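Local coordinates for periplasmic binding protein component of an ABC type zinc uptake transporter (Synechocystis sp., PDB 1PQ4), which binds zinc in the periplasm and probably delivers it to the membrane part of an ABC-type uptake transporter, at residues A[175-180]-A[275-280]; A[143-148]-A[169-174]; A[212-217]-A[249-254]. All blocks are in the same frame, centred on the assembly; numbering follows the deposited sequence.

Contact 1. Residues A[175-180]-A[275-280]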
ATOM      1  N   GLU A 175       1.539  -5.062 -16.034  1.00 17.53           N
ATOM      2  CA  GLU A 175       1.777  -6.467 -16.391  1.00 18.22           C
ATOM      3  C   GLU A 175       3.258  -6.713 -16.493  1.00 15.31           C
ATOM      4  O   GLU A 175       3.761  -7.740 -16.064  1.00 17.36           O
ATOM      5  CB  GLU A 175       1.132  -6.839 -17.740  1.00 22.36           C
ATOM      6  CG  GLU A 175      -0.003  -7.799 -17.559  1.00 41.27           C
ATOM      7  CD  GLU A 175       0.405  -9.008 -16.737  1.00 44.08           C
ATOM      8  OE1 GLU A 175       0.961  -9.968 -17.308  1.00 50.63           O
ATOM      9  OE2 GLU A 175       0.197  -8.995 -15.510  1.00 46.27           O
ATOM     10  N   ARG A 176       3.967  -5.760 -17.062  1.00 18.23           N
ATOM     11  CA  ARG A 176       5.425  -5.900 -17.191  1.00 19.93           C
ATOM     12  C   ARG A 176       6.069  -5.937 -15.777  1.00 19.52           C
ATOM     13  O   ARG A 176       6.884  -6.799 -15.477  1.00 17.78           O
ATOM     14  CB  ARG A 176       5.952  -4.747 -18.046  1.00 20.85           C
ATOM     15  CG  ARG A 176       7.461  -4.657 -18.172  1.00 33.54           C
ATOM     16  CD  ARG A 176       7.735  -3.184 -18.285  1.00 49.19           C
ATOM     17  NE  ARG A 176       9.126  -2.787 -18.374  1.00 62.00           N
ATOM     18  CZ  ARG A 176       9.505  -1.516 -18.291  1.00 70.19           C
ATOM     19  NH1 ARG A 176       8.576  -0.577 -18.119  1.00 69.78           N
ATOM     20  NH2 ARG A 176      10.791  -1.184 -18.380  1.00 72.69           N
ATOM     21  N   LEU A 177       5.620  -5.051 -14.888  1.00 16.91           N
ATOM     22  CA  LEU A 177       6.114  -5.051 -13.504  1.00 13.41           C
ATOM     23  C   LEU A 177       5.805  -6.373 -12.832  1.00 13.09           C
ATOM     24  O   LEU A 177       6.644  -6.966 -12.140  1.00 19.07           O
ATOM     25  CB  LEU A 177       5.452  -3.927 -12.748  1.00 12.19           C
ATOM     26  CG  LEU A 177       5.815  -3.846 -11.264  1.00 19.91           C
ATOM     27  CD1 LEU A 177       7.288  -3.471 -11.108  1.00 21.46           C
ATOM     28  CD2 LEU A 177       4.966  -2.738 -10.640  1.00 18.35           C
ATOM     29  N   ASN A 178       4.576  -6.861 -13.028  1.00 15.86           N
ATOM     30  CA  ASN A 178       4.188  -8.130 -12.443  1.00 16.63           C
ATOM     31  C   ASN A 178       5.096  -9.292 -12.869  1.00 21.44           C
ATOM     32  O   ASN A 178       5.468 -10.160 -12.049  1.00 20.54           O
ATOM     33  CB  ASN A 178       2.721  -8.439 -12.823  1.00 23.19           C
ATOM     34  CG  ASN A 178       2.242  -9.775 -12.278  1.00 27.98           C
ATOM     35  OD1 ASN A 178       2.355 -10.054 -11.084  1.00 28.99           O
ATOM     36  ND2 ASN A 178       1.686 -10.601 -13.154  1.00 35.31           N
ATOM     37  N   GLN A 179       5.404  -9.356 -14.163  1.00 18.02           N
ATOM     38  CA  GLN A 179       6.299 -10.408 -14.675  1.00 22.32           C
ATOM     39  C   GLN A 179       7.707 -10.245 -14.048  1.00 20.43           C
ATOM     40  O   GLN A 179       8.368 -11.228 -13.669  1.00 22.52           O
ATOM     41  CB  GLN A 179       6.452 -10.282 -16.225  1.00 25.91           C
ATOM     42  CG  GLN A 179       5.966 -11.495 -17.025  1.00 45.79           C
ATOM     43  CD  GLN A 179       6.915 -11.849 -18.198  1.00 59.16           C
ATOM     44  OE1 GLN A 179       7.434 -10.958 -18.895  1.00 58.48           O
ATOM     45  NE2 GLN A 179       7.133 -13.155 -18.418  1.00 61.02           N
ATOM     46  N   GLU A 180       8.164  -9.001 -13.981  1.00 17.48           N
ATOM     47  CA  GLU A 180       9.488  -8.705 -13.441  1.00 24.59           C
ATOM     48  C   GLU A 180       9.572  -9.134 -11.970  1.00 25.27           C
ATOM     49  O   GLU A 180      10.536  -9.778 -11.561  1.00 21.17           O
ATOM     50  CB  GLU A 180       9.742  -7.208 -13.581  1.00 28.99           C
ATOM     51  CG  GLU A 180      11.169  -6.779 -13.527  1.00 40.36           C
ATOM     52  CD  GLU A 180      11.313  -5.296 -13.832  1.00 43.44           C
ATOM     53  OE1 GLU A 180      10.534  -4.793 -14.676  1.00 45.34           O
ATOM     54  OE2 GLU A 180      12.204  -4.641 -13.246  1.00 47.15           O
ATOM     55  N   SER A 275       9.299   1.531  -8.619  1.00 15.69           N
ATOM     56  CA  SER A 275      10.681   1.217  -8.250  1.00 19.39           C
ATOM     57  C   SER A 275      10.746   0.736  -6.812  1.00 15.73           C
ATOM     58  O   SER A 275      11.557  -0.115  -6.492  1.00 16.19           O
ATOM     59  CB  SER A 275      11.599   2.426  -8.507  1.00 28.75           C
ATOM     60  OG  SER A 275      11.337   3.452  -7.587  1.00 42.06           O
ATOM     61  N   ASN A 276       9.878   1.240  -5.925  1.00 12.33           N
ATOM     62  CA  ASN A 276       9.882   0.722  -4.533  1.00 12.46           C
ATOM     63  C   ASN A 276       9.514  -0.752  -4.493  1.00 16.05           C
ATOM     64  O   ASN A 276      10.150  -1.547  -3.789  1.00 15.40           O
ATOM     65  CB  ASN A 276       8.867   1.499  -3.681  1.00 16.43           C
ATOM     66  CG  ASN A 276       8.868   1.051  -2.206  1.00 17.55           C
ATOM     67  OD1 ASN A 276       7.861   0.559  -1.673  1.00 19.87           O
ATOM     68  ND2 ASN A 276      10.003   1.204  -1.559  1.00 17.23           N
ATOM     69  N   LEU A 277       8.490  -1.158  -5.259  1.00 15.86           N
ATOM     70  CA  LEU A 277       8.095  -2.564  -5.236  1.00 13.50           C
ATOM     71  C   LEU A 277       9.231  -3.468  -5.744  1.00 17.84           C
ATOM     72  O   LEU A 277       9.394  -4.575  -5.258  1.00 14.75           O
ATOM     73  CB  LEU A 277       6.870  -2.810  -6.097  1.00 16.71           C
ATOM     74  CG  LEU A 277       5.555  -2.665  -5.365  1.00 18.38           C
ATOM     75  CD1 LEU A 277       4.427  -3.204  -6.357  1.00 18.93           C
ATOM     76  CD2 LEU A 277       5.600  -3.477  -4.063  1.00 22.70           C
ATOM     77  N   LYS A 278       9.977  -3.007  -6.741  1.00 14.87           N
ATOM     78  CA  LYS A 278      11.084  -3.824  -7.230  1.00 21.22           C
ATOM     79  C   LYS A 278      12.170  -3.894  -6.161  1.00 16.10           C
ATOM     80  O   LYS A 278      12.761  -4.945  -5.948  1.00 19.75           O
ATOM     81  CB  LYS A 278      11.689  -3.241  -8.510  1.00 24.50           C
ATOM     82  CG  LYS A 278      10.739  -3.258  -9.662  1.00 36.51           C
ATOM     83  CD  LYS A 278      11.417  -2.750 -10.932  1.00 47.69           C
ATOM     84  CE  LYS A 278      10.473  -1.876 -11.750  1.00 50.71           C
ATOM     85  NZ  LYS A 278      11.008  -1.785 -13.129  1.00 58.70           N
ATOM     86  N   ALA A 279      12.423  -2.786  -5.471  1.00 19.36           N
ATOM     87  CA  ALA A 279      13.432  -2.828  -4.396  1.00 17.33           C
ATOM     88  C   ALA A 279      12.975  -3.796  -3.311  1.00 20.45           C
ATOM     89  O   ALA A 279      13.792  -4.541  -2.740  1.00 20.44           O
ATOM     90  CB  ALA A 279      13.655  -1.417  -3.802  1.00 17.28           C
ATOM     91  N   VAL A 280      11.665  -3.792  -3.002  1.00 17.23           N
ATOM     92  CA  VAL A 280      11.139  -4.696  -1.978  1.00 13.33           C
ATOM     93  C   VAL A 280      11.371  -6.145  -2.336  1.00 15.02           C
ATOM     94  O   VAL A 280      11.829  -6.971  -1.501  1.00 17.15           O
ATOM     95  CB  VAL A 280       9.596  -4.468  -1.708  1.00 15.70           C
ATOM     96  CG1 VAL A 280       9.035  -5.581  -0.819  1.00 14.59           C
ATOM     97  CG2 VAL A 280       9.419  -3.115  -0.980  1.00 17.90           C
TER

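Contact 2. Residues A[143-148]-A[169-174]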
ATOM      1  N   ARG A 143      -7.052  -3.257 -11.282  1.00 16.81           N
ATOM      2  CA  ARG A 143      -8.485  -3.004 -11.012  1.00 19.45           C
ATOM      3  C   ARG A 143      -8.681  -1.623 -10.450  1.00 17.29           C
ATOM      4  O   ARG A 143      -9.619  -0.932 -10.858  1.00 15.89           O
ATOM      5  CB  ARG A 143      -9.044  -4.018 -10.004  1.00 24.08           C
ATOM      6  CG  ARG A 143      -8.655  -5.449 -10.288  1.00 41.95           C
ATOM      7  CD  ARG A 143      -9.176  -5.875 -11.624  1.00 52.81           C
ATOM      8  NE  ARG A 143      -9.059  -7.311 -11.853  1.00 64.89           N
ATOM      9  CZ  ARG A 143      -9.897  -7.995 -12.631  1.00 72.30           C
ATOM     10  NH1 ARG A 143     -10.905  -7.365 -13.237  1.00 74.23           N
ATOM     11  NH2 ARG A 143      -9.725  -9.299 -12.820  1.00 74.10           N
ATOM     12  N   GLN A 144      -7.810  -1.192  -9.502  1.00 14.74           N
ATOM     13  CA  GLN A 144      -7.987   0.163  -8.952  1.00 12.38           C
ATOM     14  C   GLN A 144      -7.844   1.202 -10.036  1.00 14.43           C
ATOM     15  O   GLN A 144      -8.617   2.161 -10.102  1.00 14.84           O
ATOM     16  CB  GLN A 144      -6.960   0.427  -7.841  1.00 17.40           C
ATOM     17  CG  GLN A 144      -7.182  -0.439  -6.585  1.00 13.72           C
ATOM     18  CD  GLN A 144      -5.886  -0.630  -5.790  1.00 16.84           C
ATOM     19  OE1 GLN A 144      -5.338   0.325  -5.253  1.00 17.74           O
ATOM     20  NE2 GLN A 144      -5.400  -1.872  -5.733  1.00 16.18           N
ATOM     21  N   ALA A 145      -6.843   1.015 -10.893  1.00 12.75           N
ATOM     22  CA  ALA A 145      -6.606   1.963 -11.957  1.00 10.95           C
ATOM     23  C   ALA A 145      -7.798   2.075 -12.915  1.00 12.50           C
ATOM     24  O   ALA A 145      -8.123   3.176 -13.368  1.00 14.23           O
ATOM     25  CB  ALA A 145      -5.324   1.554 -12.785  1.00 11.45           C
ATOM     26  N   THR A 146      -8.361   0.925 -13.275  1.00 13.48           N
ATOM     27  CA  THR A 146      -9.518   0.919 -14.194  1.00 13.79           C
ATOM     28  C   THR A 146     -10.697   1.712 -13.591  1.00 15.75           C
ATOM     29  O   THR A 146     -11.284   2.554 -14.240  1.00 16.42           O
ATOM     30  CB  THR A 146      -9.903  -0.515 -14.497  1.00 17.18           C
ATOM     31  OG1 THR A 146      -8.782  -1.136 -15.117  1.00 17.77           O
ATOM     32  CG2 THR A 146     -11.131  -0.596 -15.438  1.00 20.04           C
ATOM     33  N   THR A 147     -10.977   1.479 -12.314  1.00 15.54           N
ATOM     34  CA  THR A 147     -12.066   2.147 -11.607  1.00 17.36           C
ATOM     35  C   THR A 147     -11.772   3.622 -11.581  1.00 17.74           C
ATOM     36  O   THR A 147     -12.632   4.450 -11.876  1.00 15.61           O
ATOM     37  CB  THR A 147     -12.198   1.582 -10.164  1.00 19.73           C
ATOM     38  OG1 THR A 147     -12.556   0.192 -10.229  1.00 20.47           O
ATOM     39  CG2 THR A 147     -13.264   2.363  -9.346  1.00 19.93           C
ATOM     40  N   ILE A 148     -10.539   3.989 -11.235  1.00 14.51           N
ATOM     41  CA  ILE A 148     -10.239   5.413 -11.190  1.00 13.30           C
ATOM     42  C   ILE A 148     -10.395   6.123 -12.543  1.00 12.09           C
ATOM     43  O   ILE A 148     -10.992   7.219 -12.629  1.00 14.67           O
ATOM     44  CB  ILE A 148      -8.804   5.628 -10.615  1.00 14.61           C
ATOM     45  CG1 ILE A 148      -8.740   5.086  -9.162  1.00 17.61           C
ATOM     46  CG2 ILE A 148      -8.440   7.103 -10.699  1.00 19.70           C
ATOM     47  CD1 ILE A 148      -7.335   4.977  -8.580  1.00 28.05           C
ATOM     48  N   ALA A 169      -1.818   2.496 -21.029  1.00 14.61           N
ATOM     49  CA  ALA A 169      -0.376   2.553 -20.835  1.00 14.64           C
ATOM     50  C   ALA A 169      -0.040   2.027 -19.443  1.00 15.81           C
ATOM     51  O   ALA A 169       0.843   1.181 -19.254  1.00 16.26           O
ATOM     52  CB  ALA A 169       0.133   4.026 -21.001  1.00 13.86           C
ATOM     53  N   PHE A 170      -0.747   2.530 -18.437  1.00 13.57           N
ATOM     54  CA  PHE A 170      -0.460   2.049 -17.078  1.00 11.61           C
ATOM     55  C   PHE A 170      -0.774   0.552 -16.900  1.00 11.12           C
ATOM     56  O   PHE A 170      -0.012  -0.134 -16.231  1.00 12.42           O
ATOM     57  CB  PHE A 170      -1.251   2.901 -16.054  1.00 12.16           C
ATOM     58  CG  PHE A 170      -0.881   2.642 -14.604  1.00 16.49           C
ATOM     59  CD1 PHE A 170      -1.841   2.811 -13.609  1.00 18.33           C
ATOM     60  CD2 PHE A 170       0.426   2.310 -14.241  1.00 17.18           C
ATOM     61  CE1 PHE A 170      -1.493   2.650 -12.271  1.00 17.45           C
ATOM     62  CE2 PHE A 170       0.787   2.144 -12.940  1.00 13.21           C
ATOM     63  CZ  PHE A 170      -0.174   2.314 -11.938  1.00 19.30           C
ATOM     64  N   LEU A 171      -1.875   0.009 -17.469  1.00 13.56           N
ATOM     65  CA  LEU A 171      -2.125  -1.440 -17.289  1.00 11.01           C
ATOM     66  C   LEU A 171      -1.002  -2.284 -17.909  1.00 15.46           C
ATOM     67  O   LEU A 171      -0.617  -3.315 -17.361  1.00 15.62           O
ATOM     68  CB  LEU A 171      -3.466  -1.894 -17.922  1.00 12.78           C
ATOM     69  CG  LEU A 171      -4.709  -1.237 -17.265  1.00 17.90           C
ATOM     70  CD1 LEU A 171      -6.001  -1.541 -18.114  1.00 19.49           C
ATOM     71  CD2 LEU A 171      -4.832  -1.752 -15.787  1.00 20.47           C
ATOM     72  N   ALA A 172      -0.475  -1.851 -19.057  1.00 16.16           N
ATOM     73  CA  ALA A 172       0.613  -2.625 -19.705  1.00 16.95           C
ATOM     74  C   ALA A 172       1.894  -2.569 -18.840  1.00 15.88           C
ATOM     75  O   ALA A 172       2.647  -3.545 -18.752  1.00 15.18           O
ATOM     76  CB  ALA A 172       0.872  -2.036 -21.120  1.00 16.47           C
ATOM     77  N   GLU A 173       2.166  -1.404 -18.253  1.00 14.48           N
ATOM     78  CA  GLU A 173       3.311  -1.260 -17.363  1.00 15.62           C
ATOM     79  C   GLU A 173       3.105  -2.192 -16.175  1.00 15.22           C
ATOM     80  O   GLU A 173       4.043  -2.817 -15.686  1.00 15.34           O
ATOM     81  CB  GLU A 173       3.424   0.168 -16.791  1.00 21.65           C
ATOM     82  CG  GLU A 173       3.802   1.288 -17.738  1.00 31.13           C
ATOM     83  CD  GLU A 173       3.699   2.667 -17.042  1.00 40.84           C
ATOM     84  OE1 GLU A 173       4.242   2.841 -15.928  1.00 40.39           O
ATOM     85  OE2 GLU A 173       3.063   3.583 -17.611  1.00 52.59           O
ATOM     86  N   LEU A 174       1.879  -2.254 -15.662  1.00 15.15           N
ATOM     87  CA  LEU A 174       1.643  -3.124 -14.505  1.00 14.25           C
ATOM     88  C   LEU A 174       1.906  -4.603 -14.826  1.00 16.93           C
ATOM     89  O   LEU A 174       2.386  -5.346 -13.965  1.00 14.35           O
ATOM     90  CB  LEU A 174       0.188  -2.934 -13.962  1.00 12.82           C
ATOM     91  CG  LEU A 174       0.022  -1.537 -13.309  1.00 17.20           C
ATOM     92  CD1 LEU A 174      -1.461  -1.134 -13.176  1.00 16.61           C
ATOM     93  CD2 LEU A 174       0.671  -1.599 -11.938  1.00 17.31           C
TER

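Contact 3. Residues A[212-217]-A[249-254]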
ATOM      1  N   ILE A 212       5.310 -13.171   7.722  1.00 18.03           N
ATOM      2  CA  ILE A 212       5.225 -13.514   9.148  1.00 20.54           C
ATOM      3  C   ILE A 212       5.305 -12.165   9.857  1.00 20.01           C
ATOM      4  O   ILE A 212       6.349 -11.496   9.871  1.00 20.43           O
ATOM      5  CB  ILE A 212       6.421 -14.414   9.593  1.00 24.95           C
ATOM      6  CG1 ILE A 212       6.367 -15.754   8.837  1.00 27.56           C
ATOM      7  CG2 ILE A 212       6.355 -14.671  11.093  1.00 24.85           C
ATOM      8  CD1 ILE A 212       7.643 -16.590   8.915  1.00 28.05           C
ATOM      9  N   PRO A 213       4.197 -11.729  10.432  1.00 18.54           N
ATOM     10  CA  PRO A 213       4.254 -10.431  11.096  1.00 19.93           C
ATOM     11  C   PRO A 213       4.660 -10.473  12.545  1.00 19.06           C
ATOM     12  O   PRO A 213       4.414 -11.457  13.245  1.00 21.64           O
ATOM     13  CB  PRO A 213       2.825  -9.898  10.921  1.00 26.50           C
ATOM     14  CG  PRO A 213       2.000 -11.156  11.009  1.00 24.21           C
ATOM     15  CD  PRO A 213       2.800 -12.150  10.176  1.00 22.74           C
ATOM     16  N   ILE A 214       5.303  -9.401  12.980  1.00 16.13           N
ATOM     17  CA  ILE A 214       5.718  -9.287  14.379  1.00 19.62           C
ATOM     18  C   ILE A 214       4.591  -8.576  15.173  1.00 22.78           C
ATOM     19  O   ILE A 214       4.258  -8.981  16.285  1.00 26.83           O
ATOM     20  CB  ILE A 214       7.001  -8.414  14.515  1.00 17.06           C
ATOM     21  CG1 ILE A 214       8.185  -9.087  13.840  1.00 20.80           C
ATOM     22  CG2 ILE A 214       7.366  -8.212  16.026  1.00 20.77           C
ATOM     23  CD1 ILE A 214       9.379  -8.175  13.572  1.00 28.05           C
ATOM     24  N   GLU A 215       4.058  -7.483  14.644  1.00 20.32           N
ATOM     25  CA  GLU A 215       2.990  -6.806  15.390  1.00 30.72           C
ATOM     26  C   GLU A 215       1.787  -7.726  15.533  1.00 36.29           C
ATOM     27  O   GLU A 215       1.545  -8.581  14.687  1.00 39.72           O
ATOM     28  CB  GLU A 215       2.554  -5.496  14.712  1.00 32.04           C
ATOM     29  CG  GLU A 215       1.734  -5.657  13.471  1.00 44.34           C
ATOM     30  CD  GLU A 215       0.759  -4.487  13.222  1.00 48.80           C
ATOM     31  OE1 GLU A 215       1.194  -3.304  13.143  1.00 41.01           O
ATOM     32  OE2 GLU A 215      -0.460  -4.782  13.097  1.00 53.61           O
ATOM     33  N   VAL A 216       1.048  -7.571  16.621  1.00 43.05           N
ATOM     34  CA  VAL A 216      -0.151  -8.375  16.848  1.00 51.49           C
ATOM     35  C   VAL A 216      -1.300  -7.423  17.118  1.00 53.49           C
ATOM     36  O   VAL A 216      -1.224  -6.613  18.040  1.00 55.64           O
ATOM     37  CB  VAL A 216       0.005  -9.319  18.057  1.00 55.37           C
ATOM     38  CG1 VAL A 216       0.821 -10.542  17.667  1.00 58.28           C
ATOM     39  CG2 VAL A 216       0.684  -8.580  19.200  1.00 60.93           C
ATOM     40  N   GLU A 217      -2.344  -7.505  16.297  1.00 56.90           N
ATOM     41  CA  GLU A 217      -3.493  -6.637  16.470  1.00 56.76           C
ATOM     42  C   GLU A 217      -3.086  -5.183  16.610  1.00 57.80           C
ATOM     43  O   GLU A 217      -3.543  -4.485  17.518  1.00 59.00           O
ATOM     44  N   THR A 249      11.236   0.338  14.815  1.00 23.09           N
ATOM     45  CA  THR A 249      11.884  -0.914  14.394  1.00 22.01           C
ATOM     46  C   THR A 249      12.513  -1.596  15.599  1.00 20.78           C
ATOM     47  O   THR A 249      13.256  -2.553  15.443  1.00 21.82           O
ATOM     48  CB  THR A 249      12.999  -0.665  13.395  1.00 22.68           C
ATOM     49  OG1 THR A 249      13.931   0.269  13.964  1.00 20.83           O
ATOM     50  CG2 THR A 249      12.434  -0.067  12.088  1.00 18.67           C
ATOM     51  N   LYS A 250      12.197  -1.110  16.804  1.00 24.93           N
ATOM     52  CA  LYS A 250      12.780  -1.672  18.019  1.00 25.10           C
ATOM     53  C   LYS A 250      12.657  -3.197  18.125  1.00 25.49           C
ATOM     54  O   LYS A 250      13.650  -3.870  18.373  1.00 20.66           O
ATOM     55  CB  LYS A 250      12.174  -1.008  19.274  1.00 24.73           C
ATOM     56  CG  LYS A 250      12.984  -1.311  20.549  1.00 35.69           C
ATOM     57  CD  LYS A 250      12.266  -0.847  21.819  1.00 38.35           C
ATOM     58  CE  LYS A 250      11.921   0.628  21.738  1.00 48.64           C
ATOM     59  NZ  LYS A 250      10.697   1.001  22.525  1.00 56.26           N
ATOM     60  N   SER A 251      11.470  -3.781  17.936  1.00 24.29           N
ATOM     61  CA  SER A 251      11.424  -5.234  18.047  1.00 24.30           C
ATOM     62  C   SER A 251      12.041  -5.989  16.881  1.00 20.62           C
ATOM     63  O   SER A 251      12.546  -7.094  17.070  1.00 23.05           O
ATOM     64  CB  SER A 251      10.002  -5.751  18.376  1.00 31.64           C
ATOM     65  OG  SER A 251       9.008  -5.037  17.700  1.00 36.65           O
ATOM     66  N   SER A 252      12.046  -5.409  15.689  1.00 17.88           N
ATOM     67  CA  SER A 252      12.671  -6.071  14.562  1.00 23.84           C
ATOM     68  C   SER A 252      14.172  -6.169  14.865  1.00 18.91           C
ATOM     69  O   SER A 252      14.791  -7.180  14.591  1.00 18.70           O
ATOM     70  CB  SER A 252      12.484  -5.261  13.268  1.00 22.18           C
ATOM     71  OG  SER A 252      11.100  -5.153  12.928  1.00 28.37           O
ATOM     72  N   GLU A 253      14.721  -5.088  15.429  1.00 19.03           N
ATOM     73  CA  GLU A 253      16.154  -5.034  15.774  1.00 20.07           C
ATOM     74  C   GLU A 253      16.506  -6.045  16.866  1.00 17.62           C
ATOM     75  O   GLU A 253      17.526  -6.711  16.794  1.00 21.01           O
ATOM     76  CB  GLU A 253      16.528  -3.614  16.233  1.00 17.42           C
ATOM     77  CG  GLU A 253      16.489  -2.583  15.115  1.00 17.51           C
ATOM     78  CD  GLU A 253      16.729  -1.162  15.584  1.00 25.71           C
ATOM     79  OE1 GLU A 253      17.788  -0.883  16.183  1.00 19.18           O
ATOM     80  OE2 GLU A 253      15.868  -0.294  15.344  1.00 29.57           O
ATOM     81  N   ALA A 254      15.636  -6.186  17.851  1.00 17.57           N
ATOM     82  CA  ALA A 254      15.913  -7.121  18.941  1.00 18.51           C
ATOM     83  C   ALA A 254      15.862  -8.529  18.405  1.00 21.73           C
ATOM     84  O   ALA A 254      16.680  -9.367  18.762  1.00 21.50           O
ATOM     85  CB  ALA A 254      14.896  -6.923  20.094  1.00 20.37           C
TER

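Contact 1. Residues A[175-180]-A[275-280]
K278 reaches across from helix 273-288 to meet both L177 and E180 on helix 160-185, one turn of which supplies a greasy and an acidic partner side by side. CG of K278 lies anti to its carbonyl carbon (chi1 -65°), and a bend at chi3 brings the end of the chain to the glutamate. NZ forms a salt bridge with E180 OE2 at 3.1 Å, met on the syn side but 29° out of the carboxylate plane; the second bond, NZ to OE1, is weak at 3.4 Å. E180 reaches this point with CG anti to the backbone N and the chain extended beyond it. Next to the charged pair, L177 CD1 packs against the lysine's methylenes, 3.6 Å from K278 CE, while L177 CD2 faces L277 CD1 at 4.3 Å. L181 also touches L277 and K278. The two segments run nearly parallel, 11° apart with axes 10.8 Å from each other. An alanine at K278 would remove the amine and methylenes, and would probably leave E180 without its mate and L177 CD1 poorly covered. The chemistry is amphipathic: one lysine bridges the helices by charge at the partly exposed margin and by hydrocarbon over the buried leucine.

Contact 2. Residues A[143-148]-A[169-174]
A145 points its methyl toward helix 160-185 and meets the ring of F170, CB lying 3.8 Å from F170 CD1 and slightly farther from CE1. The approach is oblique to the ring, and it is the CD1-CE1 side that takes the methyl. F170 has its CG anti to the backbone N (chi1 -171°), which swings the ring out from its helix toward A145. One face of the ring is covered from within its own helix: L174, one turn on, sets CD1 3.7 Å above the plane, over the ring centre. The phenyl group is thus packed by a methyl from the neighbouring helix and by a leucine branch from its own, and F15 and K18 of helix 10-20 touch it as well.

The two segments belong to consecutive helices, 138-155 and 160-185, which form an antiparallel helical hairpin: over segments 143-148 and 169-174 the directions differ by 178° and the axes come within 10.2 Å. The longer helix is the one that spans both lobes in this family of metal-binding proteins, and the contact falls near the middle of it. The CA atoms nearest each other across the two segments are those of A145 and L171, 7.8 Å apart, a spacing that the small alanine fits.

L171 flanks the phenylalanine. Its CG stands anti to the carbonyl carbon (chi1 -63°), and the two methyls end beside T146, each about 4.1 Å from OG1, with the leucine and threonine side chains crossing at about a right angle. CD2 of L171 also comes within 4.5 Å of A145 CB. T146 OG1 makes its hydrogen bond to K142 O, one turn back in its own helix, so toward L171 the hydroxyl offers packing alone. L167 extends the same seam, touching both A145 and T146.

Contact 3. Residues A[212-217]-A[249-254]
The loop leaving strand 210-213 meets the first turn of helix 250-259 in the C-terminal part of the fold, with the I214 side chain about 13 Å from the bound zinc ion. I214 provides the whole of the first segment's side of the contact, directing its side chain at two consecutive serines. With CG1 anti to the carbonyl carbon (chi1 -65°), both branches are turned toward the helix: CD1 goes to S252, 3.5 Å from OG, and CG2 goes to S251, 3.9 Å from OG. CD1 also lies 4.0 Å from S252 CA, resting against the helix backbone. Neither hydroxyl bonds to the isoleucine, and both have polar partners of their own: S251 OG is hydrogen-bonded to E220 OE2, and S252 OG makes a weak bond to F242 O. The buried oxygens are therefore engaged, while the isoleucine packs beside them. I194, V241 and L229 are among the residues that also touch I214. Next along the chain, E215 OE1 bonds to ND1 of H197, a zinc ligand, making this glutamate a second-shell residue of the metal site. The contact thus belongs to the alpha/beta lobe built on parallel strands 192-195 and 210-213, as in solute-binding proteins of this family.

In the fold
From the N terminus, the chain first passes through the sheet of strands 3-7, 24-28, 54-57 and 78-81, then enters helix 138-155. Contact 2 closes a short loop of 20 residues by pairing it with helix 160-185. That second helix runs straight on into contact 1, whose first segment adjoins 169-174 in sequence; its partner, helix 273-288, arrives only near the C terminus. Contact 3 is nested within this long loop, joining the end of strand 210-213 to helix 250-259. Contacts 2 and 3 lie on opposite sides of the chain's centre, their own centres 33 Å apart, whereas helix 160-185 links contacts 1 and 2 directly.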